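Local coordinates for KLTH0A00704p (Lachancea thermotolerans, PDB 4J2G), which probably recruits a PI 3-kinase in autophagy through its HORMA domain, the part of Atg13 contained in this chain, at residues 236-248 and 256-268. The protein carries 1 engineered substitution. Numbering follows the deposited sequence.
Sequences TNLPAHLEQRKIT and SLRISVSYRKDCD
E243 and Y263, R245 and V261 face each other as antiparallel hydrogen-bonded pairs in a beta hairpin at the margin of the HORMA-domain sheet, where 242-252 is one of the two edge strands within this chain. The short strand axes run 159° apart, and the ladder extends to I247 N, which reaches I259 O at 2.9 Å, nearly straight at 174°. Beyond the end of strand 255-264, the backbone N of K265 donates to O of H241, a residue of the type I turn P239 to L242, in the carbonyl plane. The extended K265 side chain carries NZ to A240 O at 2.6 Å, while E243 OE1 lies 4.2 Å from NZ, too far for a salt bridge. With an alanine here, A240 O would probably lose its ammonium partner and E243 a neighbouring positive charge. Apolar contact joins I247 CG1 to I259 CB, beside L167 of helix 158-177. On the face bearing E243, R245 and Y263, E243 CB makes a CH-pi contact 3.9 Å from the Y263 ring centroid. E243 OE2 also pairs with R245 NH2. R245 CG, set beside its own backbone N (chi1 -70°), lies at the ring edge, and bends at chi2 and chi3 bring the guanidinium, nearly perpendicular to the ring, against the phenol oxygen: Y263 OH sits over its centre, 3.4 Å from R245 CZ.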
ATOM      1  N   THR A 236       8.421 -15.540   1.698  1.00 38.05           N
ATOM      2  CA  THR A 236       7.877 -14.272   1.173  1.00 38.79           C
ATOM      3  C   THR A 236       9.110 -13.538   0.535  1.00 41.88           C
ATOM      4  O   THR A 236       8.988 -12.559  -0.134  1.00 48.18           O
ATOM      5  CB  THR A 236       7.317 -13.359   2.320  1.00 45.64           C
ATOM      6  OG1 THR A 236       8.427 -12.956   3.125  1.00 48.24           O
ATOM      7  CG2 THR A 236       6.362 -14.078   3.312  1.00 41.98           C
ATOM      8  N   ASN A 237      10.303 -13.981   0.829  1.00 39.10           N
ATOM      9  CA  ASN A 237      11.487 -13.270   0.330  1.00 43.68           C
ATOM     10  C   ASN A 237      11.579 -11.840   0.761  1.00 42.50           C
ATOM     11  O   ASN A 237      12.175 -11.060   0.048  1.00 47.36           O
ATOM     12  CB  ASN A 237      11.626 -13.380  -1.193  1.00 48.64           C
ATOM     13  CG  ASN A 237      11.684 -14.828  -1.653  1.00 54.18           C
ATOM     14  OD1 ASN A 237      10.707 -15.370  -2.205  1.00 50.13           O
ATOM     15  ND2 ASN A 237      12.830 -15.468  -1.415  1.00 45.52           N
ATOM     16  N   LEU A 238      11.048 -11.502   1.942  1.00 42.85           N
ATOM     17  CA  LEU A 238      11.198 -10.142   2.483  1.00 46.67           C
ATOM     18  C   LEU A 238      12.263 -10.076   3.560  1.00 47.15           C
ATOM     19  O   LEU A 238      12.415 -10.998   4.358  1.00 48.91           O
ATOM     20  CB  LEU A 238       9.894  -9.604   3.052  1.00 42.23           C
ATOM     21  CG  LEU A 238       8.769  -9.368   2.040  1.00 45.23           C
ATOM     22  CD1 LEU A 238       7.519  -9.110   2.878  1.00 44.16           C
ATOM     23  CD2 LEU A 238       9.069  -8.240   1.037  1.00 37.85           C
ATOM     24  N   PRO A 239      13.006  -8.996   3.570  1.00 36.76           N
ATOM     25  CA  PRO A 239      13.899  -8.629   4.724  1.00 47.78           C
ATOM     26  C   PRO A 239      13.058  -8.519   6.003  1.00 44.30           C
ATOM     27  O   PRO A 239      11.886  -8.292   5.905  1.00 49.54           O
ATOM     28  CB  PRO A 239      14.465  -7.229   4.371  1.00 42.03           C
ATOM     29  CG  PRO A 239      13.865  -6.808   3.046  1.00 41.37           C
ATOM     30  CD  PRO A 239      12.780  -7.874   2.632  1.00 48.41           C
ATOM     31  N   ALA A 240      13.679  -8.724   7.166  1.00 39.37           N
ATOM     32  CA  ALA A 240      13.003  -8.952   8.403  1.00 42.92           C
ATOM     33  C   ALA A 240      12.300  -7.705   8.916  1.00 44.21           C
ATOM     34  O   ALA A 240      11.388  -7.854   9.683  1.00 42.26           O
ATOM     35  CB  ALA A 240      14.017  -9.552   9.436  1.00 44.66           C
ATOM     36  N   HIS A 241      12.749  -6.472   8.544  1.00 44.15           N
ATOM     37  CA  HIS A 241      12.002  -5.288   8.946  1.00 43.70           C
ATOM     38  C   HIS A 241      10.608  -5.172   8.229  1.00 48.96           C
ATOM     39  O   HIS A 241       9.808  -4.285   8.585  1.00 40.30           O
ATOM     40  CB  HIS A 241      12.827  -3.971   8.797  1.00 45.75           C
ATOM     41  CG  HIS A 241      13.112  -3.588   7.371  1.00 53.35           C
ATOM     42  ND1 HIS A 241      13.977  -4.308   6.560  1.00 58.58           N
ATOM     43  CD2 HIS A 241      12.674  -2.547   6.615  1.00 43.96           C
ATOM     44  CE1 HIS A 241      14.050  -3.736   5.364  1.00 44.82           C
ATOM     45  NE2 HIS A 241      13.261  -2.674   5.362  1.00 45.95           N
ATOM     46  N   LEU A 242      10.301  -6.038   7.247  1.00 40.95           N
ATOM     47  CA  LEU A 242       9.026  -5.868   6.463  1.00 38.52           C
ATOM     48  C   LEU A 242       8.097  -7.065   6.736  1.00 45.16           C
ATOM     49  O   LEU A 242       8.550  -8.114   7.148  1.00 41.67           O
ATOM     50  CB  LEU A 242       9.288  -5.837   4.973  1.00 31.36           C
ATOM     51  CG  LEU A 242      10.107  -4.655   4.445  1.00 41.69           C
ATOM     52  CD1 LEU A 242      10.317  -4.813   2.924  1.00 37.13           C
ATOM     53  CD2 LEU A 242       9.512  -3.263   4.788  1.00 34.23           C
ATOM     54  N   GLU A 243       6.797  -6.930   6.507  1.00 46.28           N
ATOM     55  CA  GLU A 243       5.908  -8.070   6.740  1.00 41.62           C
ATOM     56  C   GLU A 243       4.969  -8.102   5.517  1.00 49.17           C
ATOM     57  O   GLU A 243       4.879  -7.111   4.805  1.00 41.79           O
ATOM     58  CB  GLU A 243       5.100  -7.800   7.972  1.00 51.62           C
ATOM     59  CG  GLU A 243       4.265  -8.953   8.445  1.00 66.21           C
ATOM     60  CD  GLU A 243       4.874  -9.676   9.638  1.00 88.62           C
ATOM     61  OE1 GLU A 243       5.429  -8.980  10.536  1.00 93.41           O
ATOM     62  OE2 GLU A 243       4.787 -10.940   9.681  1.00 80.27           O
ATOM     63  N   GLN A 244       4.261  -9.209   5.289  1.00 41.81           N
ATOM     64  CA  GLN A 244       3.397  -9.334   4.151  1.00 40.59           C
ATOM     65  C   GLN A 244       2.123  -9.948   4.595  1.00 36.91           C
ATOM     66  O   GLN A 244       2.186 -10.856   5.373  1.00 40.64           O
ATOM     67  CB  GLN A 244       3.976 -10.276   3.080  1.00 43.34           C
ATOM     68  CG  GLN A 244       3.082 -10.281   1.783  1.00 42.11           C
ATOM     69  CD  GLN A 244       3.597 -11.251   0.739  1.00 48.75           C
ATOM     70  OE1 GLN A 244       3.675 -12.469   1.010  1.00 46.35           O
ATOM     71  NE2 GLN A 244       3.936 -10.736  -0.479  1.00 44.40           N
ATOM     72  N   ARG A 245       0.987  -9.483   4.067  1.00 40.51           N
ATOM     73  CA  ARG A 245      -0.354 -10.134   4.286  1.00 50.41           C
ATOM     74  C   ARG A 245      -0.947 -10.394   2.941  1.00 48.95           C
ATOM     75  O   ARG A 245      -0.745  -9.579   2.031  1.00 44.51           O
ATOM     76  CB  ARG A 245      -1.380  -9.248   5.083  1.00 42.54           C
ATOM     77  CG  ARG A 245      -1.006  -9.079   6.526  1.00 55.59           C
ATOM     78  CD  ARG A 245      -1.135 -10.404   7.260  1.00 65.26           C
ATOM     79  NE  ARG A 245       0.107 -10.691   7.998  1.00 88.12           N
ATOM     80  CZ  ARG A 245       0.341 -10.328   9.261  1.00 92.07           C
ATOM     81  NH1 ARG A 245      -0.593  -9.672   9.956  1.00101.57           N
ATOM     82  NH2 ARG A 245       1.508 -10.613   9.832  1.00 77.94           N
ATOM     83  N   LYS A 246      -1.714 -11.489   2.793  1.00 45.72           N
ATOM     84  CA  LYS A 246      -2.316 -11.792   1.503  1.00 47.51           C
ATOM     85  C   LYS A 246      -3.727 -12.255   1.788  1.00 54.87           C
ATOM     86  O   LYS A 246      -3.951 -12.982   2.713  1.00 54.48           O
ATOM     87  CB  LYS A 246      -1.658 -12.959   0.859  1.00 44.98           C
ATOM     88  CG  LYS A 246      -0.260 -12.875   0.382  1.00 50.11           C
ATOM     89  CD  LYS A 246      -0.083 -14.224  -0.284  1.00 49.92           C
ATOM     90  CE  LYS A 246       1.300 -14.470  -0.807  1.00 58.39           C
ATOM     91  NZ  LYS A 246       1.702 -15.676  -0.067  1.00 68.09           N
ATOM     92  N   ILE A 247      -4.669 -11.833   0.980  1.00 48.42           N
ATOM     93  CA  ILE A 247      -6.039 -12.263   1.115  1.00 56.97           C
ATOM     94  C   ILE A 247      -6.173 -13.572   0.328  1.00 61.41           C
ATOM     95  O   ILE A 247      -5.408 -13.825  -0.622  1.00 65.45           O
ATOM     96  CB  ILE A 247      -6.960 -11.102   0.699  1.00 53.84           C
ATOM     97  CG1 ILE A 247      -6.366  -9.813   1.327  1.00 63.06           C
ATOM     98  CG2 ILE A 247      -8.344 -11.284   1.254  1.00 54.57           C
ATOM     99  CD1 ILE A 247      -7.324  -8.656   1.584  1.00 58.95           C
ATOM    100  N   THR A 248      -7.059 -14.447   0.802  1.00 59.94           N
ATOM    101  CA  THR A 248      -7.391 -15.700   0.107  1.00 62.30           C
ATOM    102  C   THR A 248      -7.855 -15.301  -1.269  1.00 57.85           C
ATOM    103  O   THR A 248      -8.630 -14.355  -1.403  1.00 61.64           O
ATOM    104  CB  THR A 248      -8.569 -16.424   0.788  1.00 69.45           C
ATOM    105  OG1 THR A 248      -8.363 -16.439   2.213  1.00 70.11           O
ATOM    106  CG2 THR A 248      -8.723 -17.855   0.235  1.00 62.93           C
ATOM    107  N   SER A 256      -7.662 -15.807 -10.869  1.00 66.73           N
ATOM    108  CA  SER A 256      -7.836 -15.548  -9.448  1.00 63.19           C
ATOM    109  C   SER A 256      -7.673 -14.076  -9.100  1.00 55.67           C
ATOM    110  O   SER A 256      -6.757 -13.368  -9.599  1.00 48.73           O
ATOM    111  CB  SER A 256      -6.894 -16.406  -8.644  1.00 67.09           C
ATOM    112  OG  SER A 256      -7.322 -17.735  -8.728  1.00 81.35           O
ATOM    113  N   LEU A 257      -8.580 -13.583  -8.276  1.00 54.77           N
ATOM    114  CA  LEU A 257      -8.377 -12.216  -7.786  1.00 60.24           C
ATOM    115  C   LEU A 257      -7.473 -12.253  -6.538  1.00 60.90           C
ATOM    116  O   LEU A 257      -7.840 -12.836  -5.542  1.00 56.20           O
ATOM    117  CB  LEU A 257      -9.713 -11.543  -7.547  1.00 63.49           C
ATOM    118  CG  LEU A 257      -9.892 -10.015  -7.700  1.00 76.98           C
ATOM    119  CD1 LEU A 257     -11.207  -9.673  -7.019  1.00 81.48           C
ATOM    120  CD2 LEU A 257      -8.809  -9.105  -7.118  1.00 72.96           C
ATOM    121  N   ARG A 258      -6.274 -11.678  -6.627  1.00 47.91           N
ATOM    122  CA  ARG A 258      -5.276 -11.769  -5.527  1.00 48.26           C
ATOM    123  C   ARG A 258      -4.940 -10.344  -5.041  1.00 52.39           C
ATOM    124  O   ARG A 258      -4.550  -9.483  -5.856  1.00 50.08           O
ATOM    125  CB  ARG A 258      -3.950 -12.395  -6.023  1.00 56.01           C
ATOM    126  CG  ARG A 258      -4.033 -13.846  -6.486  1.00 61.65           C
ATOM    127  CD  ARG A 258      -2.700 -14.423  -6.914  1.00 61.62           C
ATOM    128  NE  ARG A 258      -2.791 -15.772  -7.515  1.00 82.54           N
ATOM    129  CZ  ARG A 258      -3.056 -16.937  -6.890  1.00 78.05           C
ATOM    130  NH1 ARG A 258      -3.289 -17.021  -5.576  1.00 74.45           N
ATOM    131  NH2 ARG A 258      -3.067 -18.060  -7.602  1.00 85.29           N
ATOM    132  N   ILE A 259      -5.117 -10.111  -3.735  1.00 54.91           N
ATOM    133  CA  ILE A 259      -4.698  -8.881  -3.038  1.00 53.68           C
ATOM    134  C   ILE A 259      -3.626  -9.209  -2.022  1.00 48.60           C
ATOM    135  O   ILE A 259      -3.798 -10.086  -1.196  1.00 50.21           O
ATOM    136  CB  ILE A 259      -5.862  -8.240  -2.244  1.00 47.59           C
ATOM    137  CG1 ILE A 259      -6.954  -7.869  -3.243  1.00 53.27           C
ATOM    138  CG2 ILE A 259      -5.356  -6.943  -1.501  1.00 43.75           C
ATOM    139  CD1 ILE A 259      -8.311  -7.646  -2.636  1.00 57.36           C
ATOM    140  N   SER A 260      -2.534  -8.508  -2.076  1.00 44.11           N
ATOM    141  CA  SER A 260      -1.489  -8.633  -1.050  1.00 47.54           C
ATOM    142  C   SER A 260      -0.900  -7.230  -0.673  1.00 42.48           C
ATOM    143  O   SER A 260      -1.117  -6.276  -1.386  1.00 40.58           O
ATOM    144  CB  SER A 260      -0.392  -9.536  -1.563  1.00 41.34           C
ATOM    145  OG  SER A 260       0.169  -8.873  -2.716  1.00 49.26           O
ATOM    146  N   VAL A 261      -0.209  -7.124   0.472  1.00 44.24           N
ATOM    147  CA  VAL A 261       0.394  -5.871   0.920  1.00 41.61           C
ATOM    148  C   VAL A 261       1.667  -6.258   1.644  1.00 42.53           C
ATOM    149  O   VAL A 261       1.670  -7.178   2.428  1.00 47.05           O
ATOM    150  CB  VAL A 261      -0.543  -4.983   1.829  1.00 38.55           C
ATOM    151  CG1 VAL A 261      -0.916  -5.719   3.097  1.00 39.36           C
ATOM    152  CG2 VAL A 261       0.171  -3.652   2.212  1.00 37.22           C
ATOM    153  N   SER A 262       2.741  -5.568   1.327  1.00 42.60           N
ATOM    154  CA  SER A 262       4.003  -5.583   2.093  1.00 45.31           C
ATOM    155  C   SER A 262       4.127  -4.259   2.796  1.00 46.74           C
ATOM    156  O   SER A 262       3.903  -3.223   2.171  1.00 42.16           O
ATOM    157  CB  SER A 262       5.157  -5.684   1.129  1.00 47.46           C
ATOM    158  OG  SER A 262       5.148  -7.015   0.625  1.00 58.89           O
ATOM    159  N   TYR A 263       4.492  -4.295   4.083  1.00 46.66           N
ATOM    160  CA  TYR A 263       4.561  -3.107   4.891  1.00 44.90           C
ATOM    161  C   TYR A 263       5.726  -3.091   5.900  1.00 42.16           C
ATOM    162  O   TYR A 263       6.102  -4.094   6.438  1.00 39.28           O
ATOM    163  CB  TYR A 263       3.238  -2.854   5.589  1.00 38.02           C
ATOM    164  CG  TYR A 263       2.801  -3.998   6.474  1.00 38.06           C
ATOM    165  CD1 TYR A 263       2.035  -5.061   5.941  1.00 45.41           C
ATOM    166  CD2 TYR A 263       3.098  -4.016   7.807  1.00 35.50           C
ATOM    167  CE1 TYR A 263       1.623  -6.117   6.740  1.00 39.14           C
ATOM    168  CE2 TYR A 263       2.671  -5.066   8.649  1.00 39.94           C
ATOM    169  CZ  TYR A 263       1.913  -6.098   8.108  1.00 40.33           C
ATOM    170  OH  TYR A 263       1.537  -7.138   8.921  1.00 50.35           O
ATOM    171  N   ARG A 264       6.314  -1.925   6.116  1.00 44.93           N
ATOM    172  CA  ARG A 264       7.268  -1.725   7.194  1.00 37.95           C
ATOM    173  C   ARG A 264       6.590  -1.996   8.559  1.00 45.00           C
ATOM    174  O   ARG A 264       5.606  -1.342   8.895  1.00 47.03           O
ATOM    175  CB  ARG A 264       7.734  -0.254   7.057  1.00 42.56           C
ATOM    176  CG  ARG A 264       8.930   0.080   7.901  1.00 40.60           C
ATOM    177  CD  ARG A 264       9.288   1.587   7.793  1.00 45.13           C
ATOM    178  NE  ARG A 264       9.657   1.956   6.439  1.00 41.65           N
ATOM    179  CZ  ARG A 264      10.830   1.667   5.840  1.00 46.62           C
ATOM    180  NH1 ARG A 264      11.782   0.989   6.438  1.00 42.52           N
ATOM    181  NH2 ARG A 264      11.046   2.073   4.604  1.00 45.76           N
ATOM    182  N   LYS A 265       7.068  -3.007   9.302  1.00 41.63           N
ATOM    183  CA  LYS A 265       6.631  -3.319  10.686  1.00 46.33           C
ATOM    184  C   LYS A 265       6.607  -2.173  11.684  1.00 51.25           C
ATOM    185  O   LYS A 265       5.734  -2.103  12.529  1.00 42.72           O
ATOM    186  CB  LYS A 265       7.526  -4.407  11.311  1.00 49.01           C
ATOM    187  CG  LYS A 265       7.425  -5.813  10.674  1.00 60.94           C
ATOM    188  CD  LYS A 265       8.616  -6.668  11.105  1.00 55.70           C
ATOM    189  CE  LYS A 265       8.295  -8.133  11.005  1.00 65.91           C
ATOM    190  NZ  LYS A 265       9.542  -8.886  11.277  1.00 71.11           N
ATOM    191  N   ASP A 266       7.597  -1.285  11.620  1.00 45.23           N
ATOM    192  CA  ASP A 266       7.629  -0.189  12.553  1.00 46.05           C
ATOM    193  C   ASP A 266       7.277   1.166  11.884  1.00 49.83           C
ATOM    194  O   ASP A 266       7.913   1.567  10.899  1.00 50.53           O
ATOM    195  CB  ASP A 266       9.065  -0.131  13.066  1.00 57.73           C
ATOM    196  CG  ASP A 266       9.498  -1.415  13.675  1.00 54.19           C
ATOM    197  OD1 ASP A 266       9.340  -1.495  14.923  1.00 53.06           O
ATOM    198  OD2 ASP A 266      10.010  -2.316  12.934  1.00 63.52           O
ATOM    199  N   CYS A 267       6.340   1.907  12.470  1.00 50.76           N
ATOM    200  CA  CYS A 267       5.953   3.217  11.956  1.00 46.39           C
ATOM    201  C   CYS A 267       5.894   4.237  13.099  1.00 50.40           C
ATOM    202  O   CYS A 267       5.239   5.247  12.999  1.00 49.58           O
ATOM    203  CB  CYS A 267       4.549   3.134  11.352  1.00 68.55           C
ATOM    204  SG  CYS A 267       4.430   2.167   9.854  1.00 62.60           S
ATOM    205  N   ASP A 268       6.539   3.969  14.221  1.00 44.65           N
ATOM    206  CA  ASP A 268       6.424   4.951  15.291  1.00 46.48           C
ATOM    207  C   ASP A 268       7.477   6.056  15.014  1.00 42.10           C
ATOM    208  O   ASP A 268       8.472   6.060  15.653  1.00 47.32           O
ATOM    209  CB  ASP A 268       6.640   4.255  16.643  1.00 42.31           C
ATOM    210  CG  ASP A 268       6.426   5.199  17.846  1.00 52.45           C
ATOM    211  OD1 ASP A 268       5.885   6.297  17.702  1.00 58.52           O
ATOM    212  OD2 ASP A 268       6.803   4.825  18.956  1.00 64.39           O
TER
HETATM  213  O   HOH W   1      10.013  -2.140  10.382  1.00 41.25           O
HETATM  214  O   HOH W   2      -3.873 -13.183  -2.434  1.00 56.65           O
HETATM  215  O   HOH W   3      -7.559 -11.547  -2.360  1.00 70.73           O